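Local atomic coordinates of PrgZ (Enterococcus faecalis, PDB entry 4FAJ), a protein that binds peptide pheromone as a membrane-anchored extracellular receptor of the solute-binding protein family 5, and probably takes part in peptide uptake. Residues Q71-A76 with T242-V247; E160-I165 with T209-V214; N335-K340 with W398-K403; Y344-E349 with E428-Q433. All blocks are in the same frame, centred on the assembly; numbering follows the deposited sequence.

Contact 1 (Q71-A76 with T242-V247); sequences QSLDPA and TNLEGV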
loop_
_atom_site.group_PDB
_atom_site.type_symbol
_atom_site.label_atom_id
_atom_site.label_comp_id
_atom_site.label_asym_id
_atom_site.label_seq_id
_atom_site.Cartn_x
_atom_site.Cartn_y
_atom_site.Cartn_z
ATOM N N GLN A 71 -5.589 0.024 -11.417
ATOM C CA GLN A 71 -6.436 -1.117 -11.086
ATOM C C GLN A 71 -7.849 -0.720 -10.611
ATOM O O GLN A 71 -8.812 -1.434 -10.891
ATOM C CB GLN A 71 -5.779 -1.957 -10.005
ATOM C CG GLN A 71 -4.408 -2.454 -10.354
ATOM C CD GLN A 71 -4.442 -3.425 -11.511
ATOM O OE1 GLN A 71 -5.171 -4.411 -11.470
ATOM N NE2 GLN A 71 -3.658 -3.155 -12.540
ATOM N N SER A 72 -7.964 0.416 -9.918
ATOM C CA SER A 72 -9.246 0.909 -9.433
ATOM C C SER A 72 -9.333 2.437 -9.521
ATOM O O SER A 72 -8.325 3.136 -9.347
ATOM C CB SER A 72 -9.468 0.449 -7.979
ATOM O OG SER A 72 -10.625 1.041 -7.420
ATOM N N LEU A 73 -10.534 2.934 -9.810
ATOM C CA LEU A 73 -10.842 4.359 -9.754
ATOM C C LEU A 73 -11.846 4.674 -8.634
ATOM O O LEU A 73 -12.452 5.754 -8.621
ATOM C CB LEU A 73 -11.396 4.829 -11.100
ATOM C CG LEU A 73 -10.520 4.616 -12.328
ATOM C CD1 LEU A 73 -11.282 5.018 -13.590
ATOM C CD2 LEU A 73 -9.246 5.421 -12.190
ATOM N N ASP A 74 -12.021 3.736 -7.708
ATOM C CA ASP A 74 -13.010 3.854 -6.633
ATOM C C ASP A 74 -12.313 3.790 -5.266
ATOM O O ASP A 74 -11.727 2.762 -4.909
ATOM C CB ASP A 74 -14.045 2.738 -6.759
ATOM C CG ASP A 74 -15.172 2.830 -5.724
ATOM O OD1 ASP A 74 -15.192 3.741 -4.861
ATOM O OD2 ASP A 74 -16.057 1.952 -5.771
ATOM N N PRO A 75 -12.409 4.879 -4.479
ATOM C CA PRO A 75 -11.862 4.897 -3.118
ATOM C C PRO A 75 -12.179 3.650 -2.289
ATOM O O PRO A 75 -11.348 3.190 -1.504
ATOM C CB PRO A 75 -12.548 6.123 -2.491
ATOM C CG PRO A 75 -12.747 7.045 -3.619
ATOM C CD PRO A 75 -13.079 6.157 -4.804
ATOM N N ALA A 76 -13.385 3.124 -2.441
ATOM C CA ALA A 76 -13.807 1.971 -1.666
ATOM C C ALA A 76 -13.027 0.706 -2.021
ATOM O O ALA A 76 -12.864 -0.153 -1.168
ATOM C CB ALA A 76 -15.315 1.735 -1.828
ATOM N N THR A 242 -8.389 12.782 -17.531
ATOM C CA THR A 242 -8.880 13.152 -18.870
ATOM C C THR A 242 -8.635 12.087 -19.953
ATOM O O THR A 242 -9.268 12.130 -21.004
ATOM C CB THR A 242 -8.312 14.525 -19.328
ATOM O OG1 THR A 242 -6.889 14.552 -19.164
ATOM C CG2 THR A 242 -8.926 15.663 -18.498
ATOM N N ASN A 243 -7.737 11.133 -19.700
ATOM C CA ASN A 243 -7.451 10.067 -20.670
ATOM C C ASN A 243 -7.050 8.778 -19.964
ATOM O O ASN A 243 -6.009 8.725 -19.322
ATOM C CB ASN A 243 -6.325 10.514 -21.611
ATOM C CG ASN A 243 -6.243 9.685 -22.877
ATOM O OD1 ASN A 243 -6.655 8.525 -22.914
ATOM N ND2 ASN A 243 -5.705 10.289 -23.938
ATOM N N LEU A 244 -7.900 7.759 -20.054
ATOM C CA LEU A 244 -7.597 6.429 -19.512
ATOM C C LEU A 244 -8.528 5.442 -20.206
ATOM O O LEU A 244 -9.721 5.391 -19.911
ATOM C CB LEU A 244 -7.779 6.356 -17.983
ATOM C CG LEU A 244 -7.080 5.175 -17.287
ATOM C CD1 LEU A 244 -7.171 5.285 -15.766
ATOM C CD2 LEU A 244 -7.624 3.851 -17.703
ATOM N N GLU A 245 -7.977 4.664 -21.131
ATOM C CA GLU A 245 -8.808 3.830 -22.004
ATOM C C GLU A 245 -9.437 2.635 -21.302
ATOM O O GLU A 245 -10.619 2.350 -21.499
ATOM C CB GLU A 245 -8.005 3.358 -23.215
ATOM C CG GLU A 245 -7.690 4.473 -24.192
ATOM C CD GLU A 245 -7.291 3.952 -25.559
ATOM O OE1 GLU A 245 -6.786 2.806 -25.648
ATOM O OE2 GLU A 245 -7.490 4.693 -26.544
ATOM N N GLY A 246 -8.654 1.927 -20.498
ATOM C CA GLY A 246 -9.127 0.703 -19.857
ATOM C C GLY A 246 -8.538 0.499 -18.475
ATOM O O GLY A 246 -7.319 0.374 -18.323
ATOM N N VAL A 247 -9.401 0.452 -17.464
ATOM C CA VAL A 247 -8.957 0.165 -16.106
ATOM C C VAL A 247 -8.437 -1.262 -16.054
ATOM O O VAL A 247 -9.098 -2.175 -16.523
ATOM C CB VAL A 247 -10.093 0.312 -15.082
ATOM C CG1 VAL A 247 -9.611 -0.118 -13.679
ATOM C CG2 VAL A 247 -10.611 1.750 -15.054
#
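Leu73 reaches across to the loop 244-247 and presents its two methyl groups to two different partners, so that the contact divides at the leucine fork. One branch, CD1, crosses the Val247 side chain at a slant and comes within 3.6 Å of Val247 CG2. The other branch turns to the second leucine: Leu73 CD2 lies 4.1 Å from Leu244 CD1, and here the two side chains slide past each other in opposite directions. The two branches of Val247 likewise part company. With CG1 anti to the backbone N (chi1 175°), the valine turns that methyl toward the 71-76 backbone, where it sits 3.2 Å from Gln71 O, while CG2 is left for Leu73.

Both pieces of chain extend from the four-stranded mixed sheet: 71-76 follows its outermost strand 61-66, and the loop 244-247 leads on from the outermost strand on the far side, 239-243, which carries a classic beta bulge where Thr242 and Asn243 both face Thr254. The contact therefore joins the chain beyond one border strand to the chain beyond the other. Around and beyond Leu73 the first segment is folded by its own side chains. Ser72 OG accepts from Asp74 N at 3.0 Å in an ST turn and also pairs with Thr77. Asp74 OD1 accepts from Ala76 N at 3.1 Å in an Asx turn, the donor standing above the carboxylate plane, and Asp74 OD2 forms a salt bridge with Arg148.

Contact 2 (E160-I165 with T209-V214); sequences ELFSAI and TAYYPV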
loop_
_atom_site.group_PDB
_atom_site.type_symbol
_atom_site.label_atom_id
_atom_site.label_comp_id
_atom_site.label_asym_id
_atom_site.label_seq_id
_atom_site.Cartn_x
_atom_site.Cartn_y
_atom_site.Cartn_z
ATOM N N GLU A 160 -11.063 -2.881 7.118
ATOM C CA GLU A 160 -10.317 -2.872 8.384
ATOM C C GLU A 160 -9.877 -1.455 8.812
ATOM O O GLU A 160 -9.750 -1.178 10.000
ATOM C CB GLU A 160 -9.086 -3.787 8.280
ATOM C CG GLU A 160 -8.343 -4.029 9.579
ATOM C CD GLU A 160 -9.094 -4.959 10.521
ATOM O OE1 GLU A 160 -9.140 -4.662 11.737
ATOM O OE2 GLU A 160 -9.636 -5.986 10.039
ATOM N N LEU A 161 -9.659 -0.569 7.846
ATOM C CA LEU A 161 -9.293 0.822 8.127
ATOM C C LEU A 161 -10.363 1.609 8.887
ATOM O O LEU A 161 -10.074 2.679 9.442
ATOM C CB LEU A 161 -8.988 1.563 6.823
ATOM C CG LEU A 161 -7.771 1.087 6.036
ATOM C CD1 LEU A 161 -7.709 1.772 4.665
ATOM C CD2 LEU A 161 -6.499 1.336 6.817
ATOM N N PHE A 162 -11.593 1.090 8.882
ATOM C CA PHE A 162 -12.728 1.719 9.553
ATOM C C PHE A 162 -13.028 1.133 10.936
ATOM O O PHE A 162 -13.969 1.579 11.599
ATOM C CB PHE A 162 -13.968 1.639 8.646
ATOM C CG PHE A 162 -13.899 2.569 7.468
ATOM C CD1 PHE A 162 -13.101 2.267 6.380
ATOM C CD2 PHE A 162 -14.581 3.773 7.474
ATOM C CE1 PHE A 162 -13.008 3.130 5.303
ATOM C CE2 PHE A 162 -14.490 4.649 6.393
ATOM C CZ PHE A 162 -13.706 4.326 5.314
ATOM N N SER A 163 -12.207 0.176 11.382
ATOM C CA SER A 163 -12.477 -0.591 12.608
ATOM C C SER A 163 -12.507 0.243 13.871
ATOM O O SER A 163 -13.196 -0.114 14.823
ATOM C CB SER A 163 -11.452 -1.717 12.780
ATOM O OG SER A 163 -11.504 -2.579 11.664
ATOM N N ALA A 164 -11.783 1.358 13.878
ATOM C CA ALA A 164 -11.783 2.285 15.022
ATOM C C ALA A 164 -13.137 2.941 15.312
ATOM O O ALA A 164 -13.411 3.331 16.448
ATOM C CB ALA A 164 -10.713 3.360 14.815
ATOM N N ILE A 165 -13.985 3.058 14.292
ATOM C CA ILE A 165 -15.252 3.775 14.416
ATOM C C ILE A 165 -16.296 2.891 15.085
ATOM O O ILE A 165 -16.413 1.711 14.760
ATOM C CB ILE A 165 -15.767 4.239 13.031
ATOM C CG1 ILE A 165 -14.773 5.216 12.401
ATOM C CG2 ILE A 165 -17.155 4.890 13.136
ATOM C CD1 ILE A 165 -15.109 5.604 10.957
ATOM N N THR A 209 -6.907 7.524 0.965
ATOM C CA THR A 209 -7.842 7.468 -0.163
ATOM C C THR A 209 -9.110 6.683 0.189
ATOM O O THR A 209 -10.197 7.045 -0.241
ATOM C CB THR A 209 -7.171 6.919 -1.451
ATOM O OG1 THR A 209 -6.714 5.578 -1.241
ATOM C CG2 THR A 209 -6.006 7.816 -1.873
ATOM N N ALA A 210 -8.987 5.639 1.000
ATOM C CA ALA A 210 -10.161 4.861 1.449
ATOM C C ALA A 210 -11.227 5.699 2.156
ATOM O O ALA A 210 -12.417 5.365 2.112
ATOM C CB ALA A 210 -9.724 3.711 2.362
ATOM N N TYR A 211 -10.797 6.779 2.817
ATOM C CA TYR A 211 -11.704 7.723 3.479
ATOM C C TYR A 211 -12.162 8.905 2.587
ATOM O O TYR A 211 -12.880 9.795 3.053
ATOM C CB TYR A 211 -11.037 8.261 4.767
ATOM C CG TYR A 211 -11.149 7.351 5.971
ATOM C CD1 TYR A 211 -10.275 6.286 6.160
ATOM C CD2 TYR A 211 -12.127 7.573 6.938
ATOM C CE1 TYR A 211 -10.375 5.470 7.280
ATOM C CE2 TYR A 211 -12.231 6.771 8.048
ATOM C CZ TYR A 211 -11.352 5.727 8.221
ATOM O OH TYR A 211 -11.483 4.958 9.338
ATOM N N TYR A 212 -11.780 8.912 1.313
ATOM C CA TYR A 212 -12.229 9.974 0.397
ATOM C C TYR A 212 -13.753 9.931 0.243
ATOM O O TYR A 212 -14.389 8.865 0.406
ATOM C CB TYR A 212 -11.542 9.863 -0.983
ATOM C CG TYR A 212 -10.092 10.347 -1.050
ATOM C CD1 TYR A 212 -9.348 10.619 0.105
ATOM C CD2 TYR A 212 -9.451 10.495 -2.279
ATOM C CE1 TYR A 212 -8.008 11.040 0.026
ATOM C CE2 TYR A 212 -8.100 10.914 -2.362
ATOM C CZ TYR A 212 -7.392 11.185 -1.210
ATOM O OH TYR A 212 -6.066 11.602 -1.301
ATOM N N PRO A 213 -14.366 11.100 -0.019
ATOM C CA PRO A 213 -15.786 11.071 -0.332
ATOM C C PRO A 213 -16.013 10.553 -1.752
ATOM O O PRO A 213 -15.094 10.555 -2.571
ATOM C CB PRO A 213 -16.191 12.542 -0.247
ATOM C CG PRO A 213 -14.941 13.298 -0.656
ATOM C CD PRO A 213 -13.772 12.433 -0.230
ATOM N N VAL A 214 -17.229 10.110 -2.020
ATOM C CA VAL A 214 -17.699 9.943 -3.383
ATOM C C VAL A 214 -18.997 10.703 -3.486
ATOM O O VAL A 214 -19.701 10.876 -2.482
ATOM C CB VAL A 214 -17.894 8.457 -3.779
ATOM C CG1 VAL A 214 -16.530 7.778 -3.953
ATOM C CG2 VAL A 214 -18.756 7.737 -2.769
#
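Phe162 and Tyr211 lie ring on ring, in a face-to-face stack that joins two short 3-10 segments, 160-162 and 209-211; the first runs straight into a type I beta turn from Phe162 to Ile165. This is the tight part of the contact. The ring centroids are 4.1 Å apart and the planes differ by 13°, while the side chains slide past each other in opposite directions, bringing Phe162 CE2 to 3.5 Å from Tyr211 CE2. Beside the stack, Leu161 CD1 packs 3.6 Å from Ala210 CB. The far end of the tyrosine is held by its hydroxyl, OH, which donates to Leu161 O at 2.7 Å from above the carbonyl plane. Trp146 of helix 139-150 meets both rings edge-to-face and donates from NE1 to Tyr211 O, so the stack is wedged against that helix.

The approach of Ile165 is looser, its CD1 lying 4.0 Å from Tyr211 OH. On the more open side Glu160, Ser163 and Ala164, all partly exposed, stand clear of 209-214. There Ala164 N is bonded to a glycerol, probably from the crystallisation liquor, which also makes a weak bond to Leu161 O. The serine closes off the end of the 3-10 segment: Ser163 OG donates to Glu160 O at 2.8 Å, reaching that oxygen from the same face as Ser163 N.

Contact 3 (N335-K340 with W398-K403); sequences NKNVRK and WDKAKK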
loop_
_atom_site.group_PDB
_atom_site.type_symbol
_atom_site.label_atom_id
_atom_site.label_comp_id
_atom_site.label_asym_id
_atom_site.label_seq_id
_atom_site.Cartn_x
_atom_site.Cartn_y
_atom_site.Cartn_z
ATOM N N ASN A 335 3.346 -26.883 7.209
ATOM C CA ASN A 335 4.382 -27.354 8.130
ATOM C C ASN A 335 5.291 -26.201 8.597
ATOM O O ASN A 335 5.954 -25.546 7.785
ATOM C CB ASN A 335 5.172 -28.491 7.464
ATOM C CG ASN A 335 6.172 -29.156 8.393
ATOM O OD1 ASN A 335 7.222 -28.598 8.672
ATOM N ND2 ASN A 335 5.863 -30.372 8.846
ATOM N N LYS A 336 5.333 -25.969 9.907
ATOM C CA LYS A 336 6.101 -24.843 10.463
ATOM C C LYS A 336 7.598 -24.934 10.140
ATOM O O LYS A 336 8.228 -23.923 9.874
ATOM C CB LYS A 336 5.893 -24.729 11.982
ATOM C CG LYS A 336 6.355 -23.393 12.559
ATOM C CD LYS A 336 6.088 -23.273 14.066
ATOM C CE LYS A 336 4.619 -22.963 14.340
ATOM N NZ LYS A 336 4.332 -22.721 15.778
ATOM N N ASN A 337 8.164 -26.140 10.158
ATOM C CA ASN A 337 9.587 -26.310 9.813
ATOM C C ASN A 337 9.933 -25.932 8.362
ATOM O O ASN A 337 11.013 -25.400 8.092
ATOM C CB ASN A 337 10.072 -27.728 10.137
ATOM C CG ASN A 337 10.088 -28.018 11.638
ATOM O OD1 ASN A 337 10.563 -27.211 12.438
ATOM N ND2 ASN A 337 9.568 -29.172 12.019
ATOM N N VAL A 338 9.019 -26.211 7.432
ATOM C CA VAL A 338 9.198 -25.797 6.048
ATOM C C VAL A 338 9.275 -24.271 5.998
ATOM O O VAL A 338 10.196 -23.716 5.395
ATOM C CB VAL A 338 8.051 -26.305 5.130
ATOM C CG1 VAL A 338 8.140 -25.660 3.745
ATOM C CG2 VAL A 338 8.082 -27.825 5.030
ATOM N N ARG A 339 8.331 -23.599 6.658
ATOM C CA ARG A 339 8.292 -22.130 6.648
ATOM C C ARG A 339 9.583 -21.533 7.231
ATOM O O ARG A 339 10.157 -20.612 6.667
ATOM C CB ARG A 339 7.059 -21.611 7.398
ATOM C CG ARG A 339 5.722 -22.032 6.772
ATOM C CD ARG A 339 4.564 -21.190 7.270
ATOM N NE ARG A 339 4.434 -21.250 8.728
ATOM C CZ ARG A 339 3.727 -22.163 9.394
ATOM N NH1 ARG A 339 3.067 -23.129 8.752
ATOM N NH2 ARG A 339 3.689 -22.126 10.716
ATOM N N LYS A 340 10.060 -22.102 8.332
ATOM C CA LYS A 340 11.302 -21.637 8.947
ATOM C C LYS A 340 12.507 -21.911 8.061
ATOM O O LYS A 340 13.419 -21.089 7.992
ATOM C CB LYS A 340 11.486 -22.275 10.330
ATOM C CG LYS A 340 10.463 -21.785 11.327
ATOM C CD LYS A 340 10.636 -22.467 12.686
ATOM C CE LYS A 340 9.700 -21.859 13.721
ATOM N NZ LYS A 340 9.735 -22.633 14.999
ATOM N N TRP A 398 14.788 -27.991 7.088
ATOM C CA TRP A 398 14.289 -28.741 5.939
ATOM C C TRP A 398 14.391 -30.250 6.193
ATOM O O TRP A 398 13.437 -30.976 5.944
ATOM C CB TRP A 398 15.050 -28.337 4.674
ATOM C CG TRP A 398 14.629 -29.052 3.423
ATOM C CD1 TRP A 398 15.412 -29.854 2.640
ATOM C CD2 TRP A 398 13.335 -29.030 2.804
ATOM N NE1 TRP A 398 14.687 -30.327 1.574
ATOM C CE2 TRP A 398 13.409 -29.844 1.651
ATOM C CE3 TRP A 398 12.123 -28.405 3.111
ATOM C CZ2 TRP A 398 12.313 -30.049 0.802
ATOM C CZ3 TRP A 398 11.028 -28.609 2.263
ATOM C CH2 TRP A 398 11.136 -29.424 1.124
ATOM N N ASP A 399 15.532 -30.711 6.697
ATOM C CA ASP A 399 15.712 -32.129 7.029
ATOM C C ASP A 399 14.705 -32.584 8.087
ATOM O O ASP A 399 14.171 -33.690 8.013
ATOM C CB ASP A 399 17.150 -32.419 7.498
ATOM C CG ASP A 399 18.162 -32.393 6.355
ATOM O OD1 ASP A 399 17.761 -32.531 5.173
ATOM O OD2 ASP A 399 19.372 -32.237 6.629
ATOM N N LYS A 400 14.435 -31.718 9.061
ATOM C CA LYS A 400 13.424 -31.989 10.072
ATOM C C LYS A 400 12.029 -32.098 9.429
ATOM O O LYS A 400 11.271 -33.012 9.736
ATOM C CB LYS A 400 13.459 -30.888 11.147
ATOM C CG LYS A 400 12.537 -31.102 12.334
ATOM C CD LYS A 400 12.610 -29.914 13.308
ATOM C CE LYS A 400 13.665 -30.070 14.386
ATOM N NZ LYS A 400 13.025 -30.319 15.714
ATOM N N ALA A 401 11.713 -31.185 8.516
ATOM C CA ALA A 401 10.416 -31.191 7.830
ATOM C C ALA A 401 10.184 -32.453 7.000
ATOM O O ALA A 401 9.083 -32.999 6.992
ATOM C CB ALA A 401 10.273 -29.963 6.951
ATOM N N LYS A 402 11.217 -32.911 6.300
ATOM C CA LYS A 402 11.109 -34.111 5.464
ATOM C C LYS A 402 10.617 -35.314 6.259
ATOM O O LYS A 402 9.856 -36.132 5.741
ATOM C CB LYS A 402 12.451 -34.459 4.842
ATOM C CG LYS A 402 12.869 -33.626 3.661
ATOM C CD LYS A 402 14.045 -34.323 2.993
ATOM C CE LYS A 402 15.104 -33.370 2.510
ATOM N NZ LYS A 402 16.400 -34.088 2.359
ATOM N N LYS A 403 11.043 -35.413 7.516
ATOM C CA LYS A 403 10.611 -36.504 8.388
ATOM C C LYS A 403 9.117 -36.448 8.725
ATOM O O LYS A 403 8.536 -37.456 9.131
ATOM C CB LYS A 403 11.409 -36.518 9.693
ATOM C CG LYS A 403 12.923 -36.631 9.528
ATOM C CD LYS A 403 13.577 -37.152 10.811
ATOM C CE LYS A 403 14.963 -36.555 11.054
ATOM N NZ LYS A 403 15.806 -36.498 9.830
HETATM O O HOH W 1 11.352 -27.445 14.865
#
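Asn337 and Val338 send their touching branches the same way: Asn337 CG (chi1 -67°) and Val338 CG2 both stand beside their own backbone N. The asparagine amide is thereby set obliquely across Lys400, with Asn337 ND2 3.4 Å from Lys400 CD. The valine methyl lodges 3.6 Å from Ala401 CB and 4.1 Å from Trp398 CZ3, the tryptophan lying alongside and pointing the same way. Asn335 carries CG anti to its N (chi1 -174°), and that rotation lets OD1 do double duty. It accepts from Val338 N in the carbonyl plane as the N-cap of the helix, and it rests 3.8 Å from Ala401 CB. The polar rim is bridged by water: it donates to Asn337 OD1 at 2.6 Å and accepts only weakly from Lys400 NZ. ND2 of Asn335 and of Asn337 both donate to Glu404 OE1, just beyond the second segment. The segments 336-340 and 398-402 run nearly antiparallel, their axes at 157° and 8.1 Å apart at the closest, within helices 336-345 and 391-402, while Trp398 NE1 bonds Glu439 O in the loop between helix 421-437 and strand 442-448.

Contact 4 (Y344-E349 with E428-Q433); sequences YAIDRE and EFLQGQ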
loop_
_atom_site.group_PDB
_atom_site.type_symbol
_atom_site.label_atom_id
_atom_site.label_comp_id
_atom_site.label_asym_id
_atom_site.label_seq_id
_atom_site.Cartn_x
_atom_site.Cartn_y
_atom_site.Cartn_z
ATOM N N TYR A 344 15.109 -18.954 6.804
ATOM C CA TYR A 344 16.562 -18.998 7.025
ATOM C C TYR A 344 17.373 -19.098 5.727
ATOM O O TYR A 344 18.559 -18.732 5.698
ATOM C CB TYR A 344 16.937 -20.134 7.977
ATOM C CG TYR A 344 16.670 -19.809 9.426
ATOM C CD1 TYR A 344 17.367 -18.795 10.067
ATOM C CD2 TYR A 344 15.714 -20.507 10.155
ATOM C CE1 TYR A 344 17.137 -18.498 11.395
ATOM C CE2 TYR A 344 15.470 -20.214 11.482
ATOM C CZ TYR A 344 16.179 -19.201 12.097
ATOM O OH TYR A 344 15.932 -18.905 13.421
ATOM N N ALA A 345 16.740 -19.583 4.660
ATOM C CA ALA A 345 17.428 -19.774 3.391
ATOM C C ALA A 345 17.631 -18.484 2.587
ATOM O O ALA A 345 18.439 -18.474 1.654
ATOM C CB ALA A 345 16.691 -20.801 2.537
ATOM N N ILE A 346 16.907 -17.412 2.915
ATOM C CA ILE A 346 16.993 -16.177 2.114
ATOM C C ILE A 346 18.186 -15.299 2.509
ATOM O O ILE A 346 18.240 -14.762 3.622
ATOM C CB ILE A 346 15.699 -15.322 2.173
ATOM C CG1 ILE A 346 14.460 -16.150 1.812
ATOM C CG2 ILE A 346 15.812 -14.133 1.219
ATOM C CD1 ILE A 346 14.623 -17.000 0.623
ATOM N N ASP A 347 19.147 -15.181 1.594
ATOM C CA ASP A 347 20.294 -14.305 1.775
ATOM C C ASP A 347 19.886 -12.893 1.367
ATOM O O ASP A 347 20.084 -12.470 0.223
ATOM C CB ASP A 347 21.488 -14.801 0.969
ATOM C CG ASP A 347 22.765 -14.017 1.246
ATOM O OD1 ASP A 347 22.728 -12.975 1.928
ATOM O OD2 ASP A 347 23.823 -14.455 0.750
ATOM N N ARG A 348 19.328 -12.169 2.332
ATOM C CA ARG A 348 18.774 -10.831 2.085
ATOM C C ARG A 348 19.847 -9.821 1.686
ATOM O O ARG A 348 19.606 -8.981 0.819
ATOM C CB ARG A 348 18.025 -10.337 3.325
ATOM C CG ARG A 348 16.816 -11.179 3.674
ATOM C CD ARG A 348 16.239 -10.825 5.047
ATOM N NE ARG A 348 15.061 -11.632 5.345
ATOM C CZ ARG A 348 15.081 -12.913 5.708
ATOM N NH1 ARG A 348 16.229 -13.576 5.848
ATOM N NH2 ARG A 348 13.936 -13.542 5.944
ATOM N N GLU A 349 21.024 -9.893 2.313
ATOM C CA GLU A 349 22.089 -8.940 2.008
ATOM C C GLU A 349 22.567 -9.070 0.568
ATOM O O GLU A 349 22.798 -8.063 -0.096
ATOM C CB GLU A 349 23.276 -9.056 2.982
ATOM C CG GLU A 349 22.933 -8.741 4.448
ATOM C CD GLU A 349 22.405 -7.319 4.686
ATOM O OE1 GLU A 349 22.500 -6.453 3.786
ATOM O OE2 GLU A 349 21.895 -7.067 5.797
ATOM N N GLU A 428 13.413 -15.093 -9.426
ATOM C CA GLU A 428 14.445 -16.062 -9.834
ATOM C C GLU A 428 15.593 -16.163 -8.834
ATOM O O GLU A 428 16.167 -17.249 -8.639
ATOM C CB GLU A 428 14.986 -15.718 -11.225
ATOM C CG GLU A 428 13.949 -15.941 -12.322
ATOM C CD GLU A 428 14.243 -15.215 -13.627
ATOM O OE1 GLU A 428 15.127 -14.323 -13.671
ATOM O OE2 GLU A 428 13.553 -15.528 -14.623
ATOM N N PHE A 429 15.943 -15.041 -8.215
ATOM C CA PHE A 429 16.955 -15.035 -7.162
ATOM C C PHE A 429 16.461 -15.878 -5.980
ATOM O O PHE A 429 17.193 -16.713 -5.451
ATOM C CB PHE A 429 17.257 -13.598 -6.707
ATOM C CG PHE A 429 18.198 -13.512 -5.536
ATOM C CD1 PHE A 429 19.560 -13.365 -5.729
ATOM C CD2 PHE A 429 17.713 -13.576 -4.235
ATOM C CE1 PHE A 429 20.430 -13.293 -4.648
ATOM C CE2 PHE A 429 18.570 -13.495 -3.151
ATOM C CZ PHE A 429 19.936 -13.356 -3.358
ATOM N N LEU A 430 15.212 -15.660 -5.576
ATOM C CA LEU A 430 14.640 -16.409 -4.460
ATOM C C LEU A 430 14.543 -17.891 -4.783
ATOM O O LEU A 430 14.836 -18.749 -3.936
ATOM C CB LEU A 430 13.263 -15.853 -4.092
ATOM C CG LEU A 430 13.312 -14.447 -3.484
ATOM C CD1 LEU A 430 11.909 -13.856 -3.378
ATOM C CD2 LEU A 430 14.013 -14.446 -2.125
ATOM N N GLN A 431 14.129 -18.190 -6.006
ATOM C CA GLN A 431 14.070 -19.566 -6.483
ATOM C C GLN A 431 15.402 -20.295 -6.272
ATOM O O GLN A 431 15.439 -21.388 -5.698
ATOM C CB GLN A 431 13.662 -19.573 -7.955
ATOM C CG GLN A 431 13.790 -20.907 -8.658
ATOM C CD GLN A 431 13.630 -20.758 -10.154
ATOM O OE1 GLN A 431 14.224 -19.866 -10.763
ATOM N NE2 GLN A 431 12.845 -21.627 -10.755
ATOM N N GLY A 432 16.492 -19.678 -6.715
ATOM C CA GLY A 432 17.831 -20.253 -6.560
ATOM C C GLY A 432 18.267 -20.420 -5.112
ATOM O O GLY A 432 18.912 -21.402 -4.776
ATOM N N GLN A 433 17.912 -19.450 -4.264
ATOM C CA GLN A 433 18.198 -19.517 -2.822
ATOM C C GLN A 433 17.462 -20.666 -2.146
ATOM O O GLN A 433 18.046 -21.404 -1.346
ATOM C CB GLN A 433 17.803 -18.216 -2.143
ATOM C CG GLN A 433 18.586 -17.040 -2.645
ATOM C CD GLN A 433 19.955 -16.963 -2.049
ATOM O OE1 GLN A 433 20.123 -16.973 -0.825
ATOM N NE2 GLN A 433 20.954 -16.862 -2.905
HETATM O O HOH W 2 19.868 -20.379 0.404
#
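Gln433 and Asp347 supply the direct polar link between helix 421-437 and the bend of 344-349. The glutamine chain folds back at its second torsion (chi2 -79°) and turns its amide oxygen to the bend, where OE1 accepts from Asp347 N at 3.2 Å. The bond is moderately bent, 148° at the hydrogen, and the donor stands 37° above the carbonyl plane. The same oxygen lies 3.1 Å from Asp347 CB. Although Ala345 O also comes near OE1, both are acceptors and form no bond with each other. That carbonyl is served instead by a water, which donates to Ala345 O at 2.7 Å and to Gln433 O at an equal distance, tying the two backbones together.

Apolar packing occupies the buried side. Leu430 CD2 meets both Ile346 CD1 and Ile346 CG2, 3.8 Å from each, the two side chains lying aslant. Leu434, one turn further along the same helix, touches both Ile346 and Ala345.

The aromatic contribution is made at a ring edge. Phe429 turns its rim to the aspartate backbone: Asp347 O lies near the ring plane, 3.7 Å from Phe429 CZ. The phenylalanine side chain also touches Ser350, Leu351 and Leu355 of helix 348-356.

The bend itself is a sharp helix-to-helix joint. Asp347 is the centre of an inverse gamma turn and the N-cap of helix 348-356, its carboxylate also bonded to the hydroxyl of Ser350, so helix 421-437 packs across the junction where helix 336-345 gives way to the next.

In the fold
The four contacts form two groups. Contact 2 is nested within the loop closed by contact 1, and the pair touch directly: Pro75 CB lies 3.4 Å from Thr209 O, although the contact centres are 19 Å apart. Contacts 3 and 4 interleave along the sequence and share helix 336-345, with centres about 17 Å apart. Between the groups the centres are 36 to 44 Å apart. Contacts 1 to 3 lie away from the zinc sites. In contact 4 the Phe429 side chain is about 14 Å from a bound zinc ion and about 11 Å from the side chain of Asp357, a zinc-binding residue that carries no ion in this chain.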